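Local coordinates for protein glutathione S-transferase 1 (Ascaris suum, PDB 4Q5F) that conjugates reduced glutathione to a wide range of hydrophobic electrophiles, as a sigma-class glutathione transferase, and can also act as a glutathione peroxidase, at residues T19-R24 against N44-E49. Numbering follows the deposited sequence.
Sequences TYFDIR and NRLKRE. With GSH (glutathione), chain E.
The guanidinium of R45 meets the loop after the first strand edge-on: D22 O lies close to its plane, 3.2 Å from R45 NH2, with a weaker bond from NE to the same oxygen, so one carbonyl is gripped by two N-H groups. The chain bends at chi3 (113°), which brings NE and NH2 to D22 O, while NH1 forms a salt bridge with D43. The D22 carboxylate lies nearly parallel to the guanidinium but does not pair with it; OD1 rests against R45 CB instead. The F21 ring has L46 O and glutathione O2 at its edge, CE1 approaches L46 CD2 at 4.4 Å, and W51 meets it edge-to-face. F21 CD2 sits over one face of the Y20 ring, whose edge is met by I23 O and by the glutathione sulfur: Y20 OH lies 3.3 Å from SG2 of glutathione, and its hydrogen bond is with L26 N. CG anti to the backbone N (chi1 -167°) carries this ring from the sheet toward the ligand. Y20 and F21 both line the glutathione pocket.

Both backbone hydrogen bonds between the parallel strands use Y20: its N donates to N44 O (3.2 Å) and its O accepts from L46 N (2.7 Å). Beside them N44 ND2 makes a weak bond to T19 OG1. The pairing thus exemplifies the beta-alpha-beta unit of the thioredoxin-like glutathione transferase domain: helix 27-37 connects strand 16-21 to the parallel strand 42-46, an outermost strand of the sheet, while T19 bonds L65 of the antiparallel neighbour 65-68 and helix 51-54 packs on T19 and L46.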
# COMPACT_ATOMS: atom_id res chain seq x y z
N THR B 19 -15.50 3.07 11.38
CA THR B 19 -15.05 2.95 12.76
C THR B 19 -13.58 3.31 12.88
O THR B 19 -12.71 2.63 12.33
CB THR B 19 -15.28 1.52 13.30
OG1 THR B 19 -16.67 1.19 13.22
CG2 THR B 19 -14.82 1.40 14.75
N TYR B 20 -13.30 4.39 13.61
CA TYR B 20 -11.93 4.84 13.83
C TYR B 20 -11.88 5.59 15.16
O TYR B 20 -12.92 5.83 15.78
CB TYR B 20 -11.46 5.74 12.69
CG TYR B 20 -9.97 6.00 12.68
CD1 TYR B 20 -9.07 4.98 12.45
CD2 TYR B 20 -9.47 7.28 12.92
CE1 TYR B 20 -7.71 5.21 12.45
CE2 TYR B 20 -8.11 7.52 12.92
CZ TYR B 20 -7.23 6.48 12.69
OH TYR B 20 -5.88 6.71 12.69
N PHE B 21 -10.69 5.96 15.60
CA PHE B 21 -10.53 6.72 16.83
C PHE B 21 -10.90 8.18 16.61
O PHE B 21 -11.19 8.60 15.49
CB PHE B 21 -9.10 6.59 17.35
CG PHE B 21 -8.65 5.16 17.53
CD1 PHE B 21 -9.21 4.37 18.52
CD2 PHE B 21 -7.68 4.61 16.71
CE1 PHE B 21 -8.81 3.06 18.69
CE2 PHE B 21 -7.27 3.30 16.88
CZ PHE B 21 -7.84 2.53 17.87
N ASP B 22 -10.89 8.96 17.69
CA ASP B 22 -11.33 10.35 17.66
C ASP B 22 -10.49 11.18 16.69
O ASP B 22 -11.00 12.08 16.03
CB ASP B 22 -11.23 10.97 19.06
CG ASP B 22 -12.22 10.36 20.03
OD1 ASP B 22 -13.35 10.04 19.61
OD2 ASP B 22 -11.86 10.19 21.21
N ILE B 23 -9.20 10.87 16.63
CA ILE B 23 -8.26 11.61 15.80
C ILE B 23 -8.58 11.51 14.31
O ILE B 23 -9.39 10.69 13.89
CB ILE B 23 -6.83 11.09 16.02
CG1 ILE B 23 -6.80 9.56 15.93
CG2 ILE B 23 -6.31 11.54 17.37
CD1 ILE B 23 -5.44 8.99 15.59
N ARG B 24 -7.92 12.35 13.52
CA ARG B 24 -8.05 12.31 12.07
C ARG B 24 -7.30 11.09 11.54
O ARG B 24 -7.92 10.12 11.07
CB ARG B 24 -7.52 13.60 11.46
CG ARG B 24 -8.24 14.84 11.98
CD ARG B 24 -7.85 16.10 11.23
NE ARG B 24 -6.41 16.33 11.20
CZ ARG B 24 -5.69 16.74 12.25
NH1 ARG B 24 -6.28 16.95 13.42
NH2 ARG B 24 -4.39 16.92 12.13
N ASN B 44 -18.47 6.68 13.17
CA ASN B 44 -18.33 6.09 14.49
C ASN B 44 -16.94 6.32 15.07
O ASN B 44 -16.03 5.53 14.83
CB ASN B 44 -18.63 4.59 14.46
CG ASN B 44 -18.54 3.96 15.83
OD1 ASN B 44 -18.74 4.62 16.85
ND2 ASN B 44 -18.22 2.67 15.87
N ARG B 45 -16.80 7.40 15.82
CA ARG B 45 -15.54 7.70 16.47
C ARG B 45 -15.50 7.00 17.83
O ARG B 45 -16.35 7.23 18.69
CB ARG B 45 -15.35 9.21 16.59
CG ARG B 45 -15.25 9.88 15.21
CD ARG B 45 -15.38 11.39 15.29
NE ARG B 45 -14.13 12.06 14.92
CZ ARG B 45 -13.91 12.72 13.79
NH1 ARG B 45 -14.85 12.83 12.86
NH2 ARG B 45 -12.73 13.29 13.58
N LEU B 46 -14.50 6.14 18.00
CA LEU B 46 -14.46 5.17 19.09
C LEU B 46 -13.68 5.70 20.29
O LEU B 46 -12.59 6.24 20.14
CB LEU B 46 -13.83 3.87 18.59
CG LEU B 46 -14.06 2.59 19.39
CD1 LEU B 46 -15.42 2.00 19.07
CD2 LEU B 46 -12.95 1.59 19.10
N LYS B 47 -14.25 5.53 21.48
CA LYS B 47 -13.58 5.92 22.71
C LYS B 47 -12.50 4.90 23.06
O LYS B 47 -12.65 3.71 22.79
CB LYS B 47 -14.59 6.02 23.86
CG LYS B 47 -15.75 6.97 23.57
CD LYS B 47 -16.79 6.95 24.69
CE LYS B 47 -17.65 5.69 24.66
NZ LYS B 47 -18.43 5.55 23.40
N ARG B 48 -11.40 5.38 23.64
CA ARG B 48 -10.32 4.51 24.10
C ARG B 48 -10.88 3.41 24.98
O ARG B 48 -10.37 2.29 25.01
CB ARG B 48 -9.29 5.33 24.88
CG ARG B 48 -8.64 6.45 24.08
CD ARG B 48 -7.68 7.27 24.94
NE ARG B 48 -6.59 7.84 24.14
CZ ARG B 48 -6.62 9.03 23.56
NH1 ARG B 48 -7.68 9.83 23.68
NH2 ARG B 48 -5.57 9.44 22.86
N GLU B 49 -11.93 3.76 25.71
CA GLU B 49 -12.64 2.84 26.60
C GLU B 49 -13.12 1.57 25.89
O GLU B 49 -13.09 0.48 26.46
CB GLU B 49 -13.83 3.58 27.20
CG GLU B 49 -14.63 2.80 28.23
CD GLU B 49 -15.87 3.55 28.68
OE1 GLU B 49 -16.63 4.01 27.80
OE2 GLU B 49 -16.08 3.68 29.90
N1 GSH E . -2.04 -0.70 7.63
CA1 GSH E . -3.13 -0.30 8.43
C1 GSH E . -4.04 0.61 7.63
O11 GSH E . -5.27 0.65 7.87
O12 GSH E . -3.57 1.32 6.71
CB1 GSH E . -2.62 0.45 9.66
CG1 GSH E . -3.78 0.69 10.64
CD1 GSH E . -3.26 1.17 12.01
OE1 GSH E . -2.07 1.15 12.24
N2 GSH E . -4.20 1.62 13.00
CA2 GSH E . -3.78 2.08 14.29
C2 GSH E . -4.45 1.22 15.36
O2 GSH E . -5.47 0.60 15.09
CB2 GSH E . -4.21 3.50 14.51
SG2 GSH E . -3.49 4.54 13.27
N3 GSH E . -3.89 1.17 16.69
CA3 GSH E . -4.51 0.37 17.72
C3 GSH E . -3.86 -1.01 17.76
O31 GSH E . -3.09 -1.38 16.84
O32 GSH E . -4.10 -1.79 18.73